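Hydrolase family protein (Deinococcus radiodurans R1, PDB 3CNH) is predicted to be a haloacid dehalogenase-like hydrolase, probably acting as a phosphatase that works with a metal ion in its active site. Local coordinates at residues 9-14 with 116-121; 22-27 with 82-87; 93-98 with 125-130; 180-185 with 191-196. All coordinates share one frame; numbering follows the deposited sequence. Where two conformers were deposited one is given.

Contact 1. Residues 9-14 with 116-121; sequences WDIGGV and EYRIRT. With NA (sodium ion), chain C; PO4 (phosphate ion), chain D.
Phosphate O3 is gripped by the loop 9-14 at Gly12, whose backbone N donates to it at 2.8 Å and 163°; Ile11 N adds a weak bond. Gly12 is also where the helix 116-121 touches this loop, through Arg118 alone. NH2 of Arg118 comes to 3.5 Å from Gly12 CA, which lies at the edge of the guanidinium, near its plane. Ile11 CG2 lies obliquely beside the same nitrogen at 3.6 Å, its side chain and that of Arg118 running past each other in opposite directions. A bend at chi3 (64°) turns the end of the arginine, and NH1 is hydrogen-bonded to Ser85 OG and Thr17 O, which fixes the rotation of the group. The sequence Asp-Ile-Gly-Gly-Val after strand 6-9 corresponds to the first motif of the superfamily, DxDx(T/V), with Gly12 where the second aspartate usually stands; its leading aspartate is the nucleophile in the family, as Asp10 probably is here. Sodium is bound by Asp10 OD2 at 2.4 Å and Gly12 O at 2.3 Å, together with phosphate O2, two waters and Asp166. Asp10 OD1 lies too close to the phosphate for a plain contact, and that geometry is doubtful; the same oxygen forms a salt bridge with Lys141.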
loop_
_atom_site.group_PDB
_atom_site.type_symbol
_atom_site.label_atom_id
_atom_site.label_comp_id
_atom_site.label_asym_id
_atom_site.label_seq_id
_atom_site.Cartn_x
_atom_site.Cartn_y
_atom_site.Cartn_z
ATOM N N TRP A 9 -1.041 -4.991 -7.537
ATOM C CA TRP A 9 -2.010 -4.677 -6.497
ATOM C C TRP A 9 -1.545 -3.654 -5.475
ATOM O O TRP A 9 -0.504 -3.759 -4.857
ATOM C CB TRP A 9 -2.400 -5.937 -5.692
ATOM C CG TRP A 9 -3.155 -6.988 -6.417
ATOM C CD1 TRP A 9 -2.655 -7.912 -7.300
ATOM C CD2 TRP A 9 -4.563 -7.243 -6.330
ATOM N NE1 TRP A 9 -3.670 -8.694 -7.791
ATOM C CE2 TRP A 9 -4.852 -8.314 -7.208
ATOM C CE3 TRP A 9 -5.611 -6.649 -5.633
ATOM C CZ2 TRP A 9 -6.139 -8.825 -7.356
ATOM C CZ3 TRP A 9 -6.865 -7.157 -5.769
ATOM C CH2 TRP A 9 -7.130 -8.218 -6.647
ATOM N N ASP A 10 -2.385 -2.666 -5.340
ATOM C CA ASP A 10 -2.333 -1.720 -4.214
ATOM C C ASP A 10 -2.687 -2.605 -3.008
ATOM O O ASP A 10 -3.430 -3.613 -3.139
ATOM C CB ASP A 10 -3.399 -0.663 -4.510
ATOM C CG ASP A 10 -3.561 0.369 -3.495
ATOM O OD1 ASP A 10 -2.605 0.704 -2.808
ATOM O OD2 ASP A 10 -4.721 0.926 -3.459
ATOM N N ILE A 11 -2.161 -2.250 -1.841
ATOM C CA ILE A 11 -2.501 -3.011 -0.620
ATOM C C ILE A 11 -3.527 -2.239 0.213
ATOM O O ILE A 11 -4.654 -2.660 0.391
ATOM C CB ILE A 11 -1.291 -3.416 0.184
ATOM C CG1 ILE A 11 -0.363 -4.278 -0.697
ATOM C CG2 ILE A 11 -1.699 -4.194 1.456
ATOM C CD1 ILE A 11 0.918 -4.752 -0.009
ATOM N N GLY A 12 -3.131 -1.068 0.672
ATOM C CA GLY A 12 -4.045 -0.228 1.482
ATOM C C GLY A 12 -5.282 0.232 0.730
ATOM O O GLY A 12 -5.173 0.847 -0.327
ATOM N N GLY A 13 -6.436 -0.045 1.304
ATOM C CA GLY A 13 -7.732 0.287 0.730
ATOM C C GLY A 13 -8.248 -0.703 -0.289
ATOM O O GLY A 13 -9.337 -0.524 -0.854
ATOM N N VAL A 14 -7.465 -1.754 -0.489
ATOM C CA VAL A 14 -7.808 -2.810 -1.450
ATOM C C VAL A 14 -7.799 -4.170 -0.754
ATOM O O VAL A 14 -8.858 -4.755 -0.452
ATOM C CB VAL A 14 -6.884 -2.759 -2.677
ATOM C CG1 VAL A 14 -7.146 -3.889 -3.664
ATOM C CG2 VAL A 14 -7.049 -1.413 -3.417
ATOM N N GLU A 116 6.060 -4.722 6.191
ATOM C CA GLU A 116 6.515 -6.103 6.514
ATOM C C GLU A 116 5.590 -6.736 7.537
ATOM O O GLU A 116 5.267 -7.906 7.441
ATOM C CB GLU A 116 8.016 -6.105 6.841
ATOM C CG GLU A 116 8.706 -5.820 5.480
ATOM C CD GLU A 116 10.202 -5.806 5.481
ATOM O OE1 GLU A 116 10.806 -5.897 6.573
ATOM O OE2 GLU A 116 10.763 -5.666 4.367
ATOM N N TYR A 117 5.101 -5.930 8.475
ATOM C CA TYR A 117 4.125 -6.431 9.457
ATOM C C TYR A 117 2.853 -6.880 8.744
ATOM O O TYR A 117 2.274 -7.919 9.030
ATOM C CB TYR A 117 3.788 -5.355 10.506
ATOM C CG TYR A 117 2.570 -5.701 11.316
ATOM C CD1 TYR A 117 2.679 -6.469 12.467
ATOM C CD2 TYR A 117 1.310 -5.277 10.931
ATOM C CE1 TYR A 117 1.566 -6.811 13.210
ATOM C CE2 TYR A 117 0.172 -5.628 11.660
ATOM C CZ TYR A 117 0.320 -6.389 12.814
ATOM O OH TYR A 117 -0.750 -6.726 13.575
ATOM N N ARG A 118 2.431 -6.088 7.772
ATOM C CA ARG A 118 1.168 -6.356 7.045
ATOM C C ARG A 118 1.306 -7.617 6.200
ATOM O O ARG A 118 0.441 -8.479 6.178
ATOM C CB ARG A 118 0.770 -5.131 6.201
ATOM C CG ARG A 118 0.169 -4.027 7.093
ATOM C CD ARG A 118 0.334 -2.631 6.527
ATOM N NE ARG A 118 -0.359 -2.378 5.263
ATOM C CZ ARG A 118 -1.601 -1.920 5.165
ATOM N NH1 ARG A 118 -2.378 -1.804 6.231
ATOM N NH2 ARG A 118 -2.092 -1.666 3.951
ATOM N N ILE A 119 2.456 -7.732 5.566
ATOM C CA ILE A 119 2.706 -8.878 4.679
ATOM C C ILE A 119 2.705 -10.159 5.472
ATOM O O ILE A 119 2.052 -11.160 5.110
ATOM C CB ILE A 119 4.037 -8.690 3.902
ATOM C CG1 ILE A 119 3.871 -7.562 2.885
ATOM C CG2 ILE A 119 4.472 -9.969 3.193
ATOM C CD1 ILE A 119 5.197 -7.007 2.388
ATOM N N ARG A 120 3.397 -10.152 6.600
ATOM C CA ARG A 120 3.526 -11.386 7.393
ATOM C C ARG A 120 2.215 -11.715 8.087
ATOM O O ARG A 120 1.782 -12.869 8.118
ATOM C CB ARG A 120 4.649 -11.306 8.441
ATOM C CG ARG A 120 4.205 -10.818 9.812
ATOM C CD ARG A 120 5.294 -11.043 10.873
ATOM N NE ARG A 120 6.347 -10.080 10.685
ATOM C CZ ARG A 120 6.448 -8.949 11.365
ATOM N NH1 ARG A 120 7.414 -8.111 11.085
ATOM N NH2 ARG A 120 5.581 -8.660 12.318
ATOM N N THR A 121 1.586 -10.700 8.642
ATOM C CA THR A 121 0.350 -10.930 9.427
ATOM C C THR A 121 -0.797 -11.476 8.595
ATOM O O THR A 121 -1.571 -12.350 9.040
ATOM C CB THR A 121 -0.070 -9.627 10.181
ATOM O OG1 THR A 121 1.020 -9.223 11.022
ATOM C CG2 THR A 121 -1.342 -9.825 10.984
HETATM NA NA NA C . -4.839 2.591 -1.761
HETATM P P PO4 D . -0.996 1.719 -0.569
HETATM O O1 PO4 D . -0.264 2.139 -1.759
HETATM O O2 PO4 D . -2.479 2.077 -0.725
HETATM O O3 PO4 D . -0.761 0.276 -0.098
HETATM O O4 PO4 D . -0.624 2.561 0.652
HETATM O O HOH W 1 -5.549 3.875 0.057
HETATM O O HOH W 2 -4.031 4.172 -3.148
#

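Contact 2. Residues 22-27 with 82-87; sequences REQRAD and EEQSQP
Gln24 and Gln84 run alongside each other in opposite directions, with their amide planes almost perpendicular, 87° apart. What touches is mostly the stem of one against the end of the other: Gln84 OE1 lies 3.7 Å from Gln24 CB, while Gln24 NE2 lies as far, 3.7 Å, from Gln84 CB. The shapes of the two chains explain this. Gln24 is extended beyond CG and reaches past its partner toward the backbone, whereas Gln84 folds at chi2 (-52°) and turns its amide back, where NE2 bonds to Val80 O of helix 74-83. Gln24 was modelled in two conformers, and this account holds for one of them.

At the far end, Gln24 NE2 comes within 3.2 Å of Gln84 O, but the angle is too poor for a hydrogen bond. Water 3 makes the link instead, accepting from Gln24 NE2 at 2.9 Å and donating to Gln84 O at 2.7 Å; Gln24 NE2 also bonds to Asn18 O, and Gln84 O accepts from Thr17 OG1. At the other end, Asp27 OD2 stands 4.1 Å from Gln84 OE1, the two flat groups 70° apart.

The contact joins the start of helix 22-32 to the chain at the C-terminal side of helix 74-83, the first and last helices of the helical insertion after strand 6-9, consistent with the cap of a haloacid dehalogenase-like hydrolase. With each glutamine's aliphatic stem against the other's amide end, the polar link between the segments runs through water 3 and is probably adaptable.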
loop_
_atom_site.group_PDB
_atom_site.type_symbol
_atom_site.label_atom_id
_atom_site.label_comp_id
_atom_site.label_asym_id
_atom_site.label_seq_id
_atom_site.Cartn_x
_atom_site.Cartn_y
_atom_site.Cartn_z
ATOM N N ARG A 22 -5.226 9.214 7.712
ATOM C CA ARG A 22 -5.682 10.321 8.540
ATOM C C ARG A 22 -6.536 9.897 9.717
ATOM O O ARG A 22 -6.349 10.343 10.852
ATOM C CB ARG A 22 -6.451 11.367 7.699
ATOM N N GLU A 23 -7.464 8.999 9.442
ATOM C CA GLU A 23 -8.447 8.612 10.455
ATOM C C GLU A 23 -7.805 7.795 11.570
ATOM O O GLU A 23 -8.045 7.987 12.753
ATOM C CB GLU A 23 -9.625 7.859 9.808
ATOM C CG GLU A 23 -10.382 8.715 8.766
ATOM C CD GLU A 23 -9.755 8.775 7.333
ATOM O OE1 GLU A 23 -8.727 8.117 7.008
ATOM O OE2 GLU A 23 -10.338 9.507 6.494
ATOM N N GLN A 24 -6.949 6.898 11.153
ATOM C CA GLN A 24 -6.216 6.044 12.073
ATOM C C GLN A 24 -5.247 6.843 12.932
ATOM O O GLN A 24 -5.148 6.629 14.132
ATOM C CB GLN A 24 -5.472 4.979 11.297
ATOM C CG GLN A 24 -6.432 3.995 10.598
ATOM C CD GLN A 24 -5.731 3.169 9.601
ATOM O OE1 GLN A 24 -4.727 3.603 9.052
ATOM N NE2 GLN A 24 -6.249 1.940 9.335
ATOM N N ARG A 25 -4.555 7.759 12.286
ATOM C CA ARG A 25 -3.594 8.606 13.057
ATOM C C ARG A 25 -4.343 9.398 14.104
ATOM O O ARG A 25 -3.908 9.531 15.260
ATOM C CB ARG A 25 -2.756 9.514 12.143
ATOM C CG ARG A 25 -1.915 8.763 11.143
ATOM C CD ARG A 25 -0.873 9.659 10.486
ATOM N NE ARG A 25 -1.473 10.857 9.923
ATOM C CZ ARG A 25 -1.925 10.961 8.687
ATOM N NH1 ARG A 25 -1.844 9.963 7.833
ATOM N NH2 ARG A 25 -2.455 12.103 8.309
ATOM N N ALA A 26 -5.529 9.864 13.728
ATOM C CA ALA A 26 -6.346 10.702 14.623
ATOM C C ALA A 26 -6.704 9.923 15.867
ATOM O O ALA A 26 -6.649 10.411 16.992
ATOM C CB ALA A 26 -7.656 11.174 13.911
ATOM N N ASP A 27 -7.033 8.682 15.611
ATOM C CA ASP A 27 -7.484 7.762 16.645
ATOM C C ASP A 27 -6.338 7.465 17.600
ATOM O O ASP A 27 -6.464 7.583 18.820
ATOM C CB ASP A 27 -7.940 6.450 16.013
ATOM C CG ASP A 27 -8.463 5.454 17.032
ATOM O OD1 ASP A 27 -8.924 5.873 18.110
ATOM O OD2 ASP A 27 -8.431 4.237 16.744
ATOM N N GLU A 82 0.685 -0.699 14.251
ATOM C CA GLU A 82 0.581 -1.974 13.524
ATOM C C GLU A 82 -0.841 -2.515 13.549
ATOM O O GLU A 82 -1.386 -3.027 12.546
ATOM C CB GLU A 82 1.605 -2.980 14.070
ATOM C CG GLU A 82 2.995 -2.615 13.617
ATOM C CD GLU A 82 4.071 -3.500 14.212
ATOM O OE1 GLU A 82 3.756 -4.218 15.186
ATOM O OE2 GLU A 82 5.209 -3.432 13.698
ATOM N N GLU A 83 -1.459 -2.352 14.695
ATOM C CA GLU A 83 -2.820 -2.840 14.916
ATOM C C GLU A 83 -3.911 -2.165 14.121
ATOM O O GLU A 83 -5.051 -2.657 14.091
ATOM C CB GLU A 83 -3.193 -2.762 16.389
ATOM C CG GLU A 83 -2.368 -3.734 17.176
ATOM C CD GLU A 83 -2.397 -3.437 18.626
ATOM O OE1 GLU A 83 -3.031 -2.425 19.012
ATOM O OE2 GLU A 83 -1.759 -4.207 19.371
ATOM N N GLN A 84 -3.573 -1.063 13.483
ATOM C CA GLN A 84 -4.548 -0.339 12.652
ATOM C C GLN A 84 -4.834 -1.137 11.387
ATOM O O GLN A 84 -5.848 -0.921 10.739
ATOM C CB GLN A 84 -4.068 1.050 12.243
ATOM C CG GLN A 84 -3.790 1.939 13.447
ATOM C CD GLN A 84 -4.933 1.982 14.373
ATOM O OE1 GLN A 84 -6.001 2.474 14.017
ATOM N NE2 GLN A 84 -4.740 1.468 15.602
ATOM N N SER A 85 -3.937 -2.056 11.059
ATOM C CA SER A 85 -4.054 -2.854 9.822
ATOM C C SER A 85 -5.010 -3.999 10.033
ATOM O O SER A 85 -4.844 -4.807 10.921
ATOM C CB SER A 85 -2.693 -3.368 9.363
ATOM O OG SER A 85 -1.870 -2.294 8.910
ATOM N N GLN A 86 -6.037 -4.016 9.198
ATOM C CA GLN A 86 -7.054 -5.048 9.252
ATOM C C GLN A 86 -7.371 -5.550 7.826
ATOM O O GLN A 86 -7.128 -4.854 6.844
ATOM C CB GLN A 86 -8.297 -4.475 9.895
ATOM C CG GLN A 86 -8.055 -4.004 11.333
ATOM C CD GLN A 86 -7.739 -5.153 12.302
ATOM O OE1 GLN A 86 -8.236 -6.267 12.148
ATOM N NE2 GLN A 86 -6.930 -4.869 13.328
ATOM N N PRO A 87 -7.920 -6.750 7.722
ATOM C CA PRO A 87 -8.175 -7.201 6.367
ATOM C C PRO A 87 -9.426 -6.668 5.746
ATOM O O PRO A 87 -10.342 -6.210 6.427
ATOM C CB PRO A 87 -8.393 -8.722 6.556
ATOM C CG PRO A 87 -8.904 -8.853 7.923
ATOM C CD PRO A 87 -8.266 -7.754 8.737
HETATM O O HOH W 3 -8.201 0.435 10.893
#

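Contact 3. Residues 93-98 with 125-130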
loop_
_atom_site.group_PDB
_atom_site.type_symbol
_atom_site.label_atom_id
_atom_site.label_comp_id
_atom_site.label_asym_id
_atom_site.label_seq_id
_atom_site.Cartn_x
_atom_site.Cartn_y
_atom_site.Cartn_z
ATOM N N ALA A 93 -9.973 -12.449 -0.472
ATOM C CA ALA A 93 -10.379 -13.749 -0.950
ATOM C C ALA A 93 -10.272 -13.829 -2.468
ATOM O O ALA A 93 -9.878 -14.838 -3.034
ATOM C CB ALA A 93 -11.820 -14.094 -0.485
ATOM N N LEU A 94 -10.634 -12.742 -3.122
ATOM C CA LEU A 94 -10.580 -12.684 -4.598
ATOM C C LEU A 94 -9.128 -12.814 -5.061
ATOM O O LEU A 94 -8.776 -13.573 -5.977
ATOM C CB LEU A 94 -11.155 -11.352 -5.097
ATOM C CG LEU A 94 -10.980 -11.016 -6.580
ATOM C CD1 LEU A 94 -11.604 -12.045 -7.499
ATOM C CD2 LEU A 94 -11.530 -9.594 -6.886
ATOM N N ALA A 95 -8.302 -12.028 -4.407
ATOM C CA ALA A 95 -6.865 -11.989 -4.762
ATOM C C ALA A 95 -6.243 -13.361 -4.525
ATOM O O ALA A 95 -5.482 -13.871 -5.336
ATOM C CB ALA A 95 -6.119 -10.906 -4.007
ATOM N N ARG A 96 -6.613 -13.984 -3.413
ATOM C CA ARG A 96 -6.075 -15.323 -3.092
ATOM C C ARG A 96 -6.456 -16.322 -4.169
ATOM O O ARG A 96 -5.685 -17.210 -4.549
ATOM C CB ARG A 96 -6.529 -15.804 -1.678
ATOM C CG ARG A 96 -5.826 -15.066 -0.528
ATOM C CD ARG A 96 -6.334 -15.375 0.940
ATOM N NE ARG A 96 -5.516 -14.632 1.924
ATOM C CZ ARG A 96 -5.862 -14.328 3.172
ATOM N NH1 ARG A 96 -7.069 -14.607 3.633
ATOM N NH2 ARG A 96 -5.008 -13.655 3.951
ATOM N N ASP A 97 -7.675 -16.187 -4.669
ATOM C CA ASP A 97 -8.179 -17.083 -5.699
ATOM C C ASP A 97 -7.407 -16.879 -6.998
ATOM O O ASP A 97 -6.881 -17.799 -7.602
ATOM C CB ASP A 97 -9.667 -16.780 -5.931
ATOM C CG ASP A 97 -10.295 -17.644 -6.975
ATOM O OD1 ASP A 97 -9.839 -18.783 -7.179
ATOM O OD2 ASP A 97 -11.278 -17.177 -7.583
ATOM N N LEU A 98 -7.348 -15.625 -7.405
ATOM C CA LEU A 98 -6.701 -15.257 -8.678
ATOM C C LEU A 98 -5.209 -15.600 -8.676
ATOM O O LEU A 98 -4.618 -15.915 -9.708
ATOM C CB LEU A 98 -6.872 -13.756 -8.991
ATOM C CG LEU A 98 -8.253 -13.282 -9.421
ATOM C CD1 LEU A 98 -8.293 -11.708 -9.512
ATOM C CD2 LEU A 98 -8.625 -13.947 -10.751
ATOM N N GLY A 125 2.220 -12.716 0.935
ATOM C CA GLY A 125 3.228 -13.408 0.146
ATOM C C GLY A 125 2.777 -14.737 -0.394
ATOM O O GLY A 125 3.435 -15.332 -1.232
ATOM N N GLU A 126 1.618 -15.203 0.040
ATOM C CA GLU A 126 1.133 -16.468 -0.466
ATOM C C GLU A 126 0.645 -16.300 -1.883
ATOM O O GLU A 126 0.690 -17.220 -2.687
ATOM C CB GLU A 126 0.018 -17.015 0.427
ATOM C CG GLU A 126 0.576 -17.352 1.799
ATOM C CD GLU A 126 -0.484 -17.789 2.817
ATOM O OE1 GLU A 126 -1.638 -18.079 2.421
ATOM O OE2 GLU A 126 -0.137 -17.852 4.020
ATOM N N PHE A 127 0.239 -15.077 -2.208
ATOM C CA PHE A 127 -0.346 -14.819 -3.535
ATOM C C PHE A 127 0.299 -13.683 -4.331
ATOM O O PHE A 127 0.005 -13.513 -5.518
ATOM C CB PHE A 127 -1.869 -14.658 -3.446
ATOM C CG PHE A 127 -2.318 -13.512 -2.580
ATOM C CD1 PHE A 127 -2.498 -12.261 -3.112
ATOM C CD2 PHE A 127 -2.583 -13.702 -1.234
ATOM C CE1 PHE A 127 -2.918 -11.206 -2.309
ATOM C CE2 PHE A 127 -3.009 -12.668 -0.439
ATOM C CZ PHE A 127 -3.173 -11.413 -0.974
ATOM N N LEU A 128 1.187 -12.934 -3.681
ATOM C CA LEU A 128 1.949 -11.886 -4.348
ATOM C C LEU A 128 3.403 -12.352 -4.357
ATOM O O LEU A 128 3.999 -12.645 -3.307
ATOM C CB LEU A 128 1.803 -10.510 -3.680
ATOM C CG LEU A 128 0.362 -10.008 -3.562
ATOM C CD1 LEU A 128 0.275 -8.676 -2.777
ATOM C CD2 LEU A 128 -0.286 -9.941 -4.963
ATOM N N LEU A 129 3.984 -12.317 -5.551
ATOM C CA LEU A 129 5.321 -12.868 -5.827
ATOM C C LEU A 129 6.452 -11.926 -5.461
ATOM O O LEU A 129 7.573 -12.332 -5.237
ATOM C CB LEU A 129 5.420 -13.315 -7.301
ATOM C CG LEU A 129 4.312 -14.271 -7.757
ATOM C CD1 LEU A 129 4.460 -14.442 -9.243
ATOM C CD2 LEU A 129 4.358 -15.608 -6.985
ATOM N N ALA A 130 6.146 -10.644 -5.457
ATOM C CA ALA A 130 7.109 -9.620 -5.074
ATOM C C ALA A 130 6.342 -8.392 -4.666
ATOM O O ALA A 130 5.184 -8.213 -5.046
ATOM C CB ALA A 130 8.125 -9.307 -6.157
HETATM O O HOH W 4 -2.947 -15.280 2.043
#
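Phe127 lays its ring against the helix 93-98, with the backbone N of Arg96 and C of Ala95 over one face. Two side-chain carbons come from the same side of the ring, displaced outward past opposite corners: Ala95 CB approaches CE1 at 3.6 Å, and Arg96 CG approaches CD2 at the same 3.6 Å. The arginine then continues extended past the ring, bringing NE to 4.0 Å from CE2, while its guanidinium plane stands 78° from that of the ring, so the two groups are not stacked.

The ring reaches the helix because its CG sits between the backbone N and the carbonyl carbon, chi1 61°. Water 4, lying at the ring edge in its plane, accepts a weak bond from Arg96 NE at 2.7 Å and gives another weak one to Glu126 OE1 at 3.1 Å; the charged atoms themselves, Arg96 NE and Glu126 OE1, remain 5.2 Å apart. Arg96 NH2 is secured by Phe122 O, near the end of helix 112-122.

Further out, Leu15 touches both Ala95 and Phe127, and Met104 of strand 103-108 packs on the ring, so the loop leading to strand 131-133 is seated between a helix and the central sheet. An alanine in place of Phe127 is likely to open a gap beside Ala95 and let the aliphatic stem of Arg96 shift.

The chemistry is therefore layered: apolar packing on the helix holds the ring, while the opposite charges outside are bridged by a weakly bonded water rather than by a direct salt bridge.

Contact 4. Residues 180-185 with 191-196; sequences HAVQCV and REELAA
Val182 sets its CG1 methyl over one face of the Glu193 carboxylate, almost straight above CD at 4.0 Å; Glu193 OE2 is hydrogen-bonded to Gln189 NE2, one turn earlier on the same helix. The glutamate thus offers its flat end and its stem to the valine. Glu193 CB is the closer of the two, 3.8 Å from Val182 CG1, and it also lies 4.2 Å from CG2. A turn at chi2 (-149°) brings the carboxylate round to lie over the methyl.

Val182 belongs to strand 180-183, an outermost strand of the five-stranded parallel sheet of the Rossmann-like core, and helix 187-196 follows it to pack against that strand. With CG1 anti to its backbone N, chi1 -179°, the valine turns both methyls to the helix. CG2 meets Leu194 CD2 at 4.3 Å, a looser apolar touch. Leu194 is buried and reaches on to Val162 of the neighbouring strand and Leu98 of helix 89-98, whereas Glu193 sits at the solvent-exposed margin. Gln189 fastens the turn between strand and helix as well, bonding to Gln183 O and Val185 N.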
loop_
_atom_site.group_PDB
_atom_site.type_symbol
_atom_site.label_atom_id
_atom_site.label_comp_id
_atom_site.label_asym_id
_atom_site.label_seq_id
_atom_site.Cartn_x
_atom_site.Cartn_y
_atom_site.Cartn_z
ATOM N N HIS A 180 -3.224 -1.430 -18.265
ATOM C CA HIS A 180 -4.630 -1.496 -17.936
ATOM C C HIS A 180 -4.735 -1.192 -16.455
ATOM O O HIS A 180 -3.785 -1.335 -15.698
ATOM C CB HIS A 180 -5.195 -2.867 -18.197
ATOM C CG HIS A 180 -5.164 -3.239 -19.637
ATOM N ND1 HIS A 180 -6.048 -2.708 -20.552
ATOM C CD2 HIS A 180 -4.356 -4.081 -20.329
ATOM C CE1 HIS A 180 -5.784 -3.208 -21.749
ATOM N NE2 HIS A 180 -4.757 -4.032 -21.644
ATOM N N ALA A 181 -5.907 -0.733 -16.044
ATOM C CA ALA A 181 -6.132 -0.441 -14.630
ATOM C C ALA A 181 -7.614 -0.496 -14.323
ATOM O O ALA A 181 -8.459 -0.243 -15.179
ATOM C CB ALA A 181 -5.550 0.938 -14.245
ATOM N N VAL A 182 -7.890 -0.950 -13.120
ATOM C CA VAL A 182 -9.242 -0.970 -12.564
ATOM C C VAL A 182 -9.258 -0.353 -11.184
ATOM O O VAL A 182 -8.418 -0.690 -10.359
ATOM C CB VAL A 182 -9.769 -2.401 -12.394
ATOM C CG1 VAL A 182 -11.189 -2.358 -11.835
ATOM C CG2 VAL A 182 -9.754 -3.139 -13.764
ATOM N N GLN A 183 -10.193 0.556 -10.959
ATOM C CA GLN A 183 -10.389 1.147 -9.643
ATOM C C GLN A 183 -11.172 0.193 -8.755
ATOM O O GLN A 183 -12.271 -0.202 -9.080
ATOM C CB GLN A 183 -11.138 2.463 -9.713
ATOM C CG GLN A 183 -11.086 3.222 -8.404
ATOM C CD GLN A 183 -11.760 4.572 -8.474
ATOM O OE1 GLN A 183 -12.243 4.975 -9.535
ATOM N NE2 GLN A 183 -11.779 5.303 -7.354
ATOM N N CYS A 184 -10.588 -0.188 -7.638
ATOM C CA CYS A 184 -11.230 -1.130 -6.716
ATOM C C CYS A 184 -12.246 -0.422 -5.834
ATOM O O CYS A 184 -11.883 0.496 -5.066
ATOM C CB CYS A 184 -10.191 -1.813 -5.828
ATOM S SG CYS A 184 -10.936 -2.997 -4.654
ATOM N N VAL A 185 -13.507 -0.758 -6.058
ATOM C CA VAL A 185 -14.632 -0.252 -5.268
ATOM C C VAL A 185 -15.099 -1.361 -4.330
ATOM O O VAL A 185 -15.245 -1.169 -3.128
ATOM C CB VAL A 185 -15.781 0.199 -6.152
ATOM C CG1 VAL A 185 -17.004 0.552 -5.311
ATOM C CG2 VAL A 185 -15.317 1.426 -6.957
ATOM N N ARG A 191 -14.036 -8.106 -9.515
ATOM C CA ARG A 191 -14.023 -9.420 -10.166
ATOM C C ARG A 191 -14.598 -9.308 -11.571
ATOM O O ARG A 191 -14.027 -9.849 -12.524
ATOM C CB ARG A 191 -14.764 -10.524 -9.379
ATOM C CG ARG A 191 -14.577 -11.933 -9.994
ATOM C CD ARG A 191 -15.318 -13.082 -9.256
ATOM N NE ARG A 191 -14.767 -13.436 -7.936
ATOM C CZ ARG A 191 -13.830 -14.370 -7.714
ATOM N NH1 ARG A 191 -13.276 -15.024 -8.719
ATOM N NH2 ARG A 191 -13.413 -14.631 -6.475
ATOM N N GLU A 192 -15.688 -8.567 -11.697
ATOM C CA GLU A 192 -16.342 -8.441 -13.003
ATOM C C GLU A 192 -15.484 -7.687 -13.981
ATOM O O GLU A 192 -15.409 -8.066 -15.139
ATOM C CB GLU A 192 -17.706 -7.753 -12.960
ATOM C CG GLU A 192 -18.576 -8.071 -14.196
ATOM C CD GLU A 192 -17.865 -7.904 -15.562
ATOM O OE1 GLU A 192 -17.715 -8.908 -16.345
ATOM O OE2 GLU A 192 -17.457 -6.761 -15.862
ATOM N N GLU A 193 -14.882 -6.597 -13.516
ATOM C CA GLU A 193 -14.049 -5.792 -14.412
ATOM C C GLU A 193 -12.787 -6.524 -14.821
ATOM O O GLU A 193 -12.369 -6.432 -15.959
ATOM C CB GLU A 193 -13.731 -4.417 -13.841
ATOM C CG GLU A 193 -14.986 -3.611 -13.561
ATOM C CD GLU A 193 -14.737 -2.117 -13.741
ATOM O OE1 GLU A 193 -14.268 -1.764 -14.837
ATOM O OE2 GLU A 193 -15.025 -1.318 -12.825
ATOM N N LEU A 194 -12.170 -7.237 -13.890
ATOM C CA LEU A 194 -11.029 -8.082 -14.260
ATOM C C LEU A 194 -11.445 -9.139 -15.297
ATOM O O LEU A 194 -10.707 -9.420 -16.236
ATOM C CB LEU A 194 -10.381 -8.747 -13.060
ATOM C CG LEU A 194 -9.613 -7.759 -12.170
ATOM C CD1 LEU A 194 -9.163 -8.431 -10.861
ATOM C CD2 LEU A 194 -8.425 -7.102 -12.884
ATOM N N ALA A 195 -12.622 -9.736 -15.122
ATOM C CA ALA A 195 -13.095 -10.783 -16.031
ATOM C C ALA A 195 -13.267 -10.217 -17.425
ATOM O O ALA A 195 -13.035 -10.897 -18.419
ATOM C CB ALA A 195 -14.407 -11.412 -15.533
ATOM N N ALA A 196 -13.624 -8.935 -17.484
ATOM C CA ALA A 196 -13.815 -8.253 -18.782
ATOM C C ALA A 196 -12.491 -8.140 -19.534
ATOM O O ALA A 196 -12.468 -8.040 -20.759
ATOM C CB ALA A 196 -14.496 -6.888 -18.637
#

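In the fold
From the N terminus, the chain leaves strand 6-9 through the loop of contact 1, which closes over a hundred residues later on helix 112-122. Contact 2 falls wholly within that span, joining the two ends of the helical insertion, and it touches contact 1 where Arg118 meets Ser85. Contact 3 opens inside the span and closes after it, so the two cross; Trp9 of contact 1 packs on Ala95 and Leu128 of contact 3. Contact 4 comes last and is a short local closure at the sheet's edge. A salt bridge from Asp97 to Arg191 ties it to contact 3, and Val14 touches Cys184 to reach contact 1.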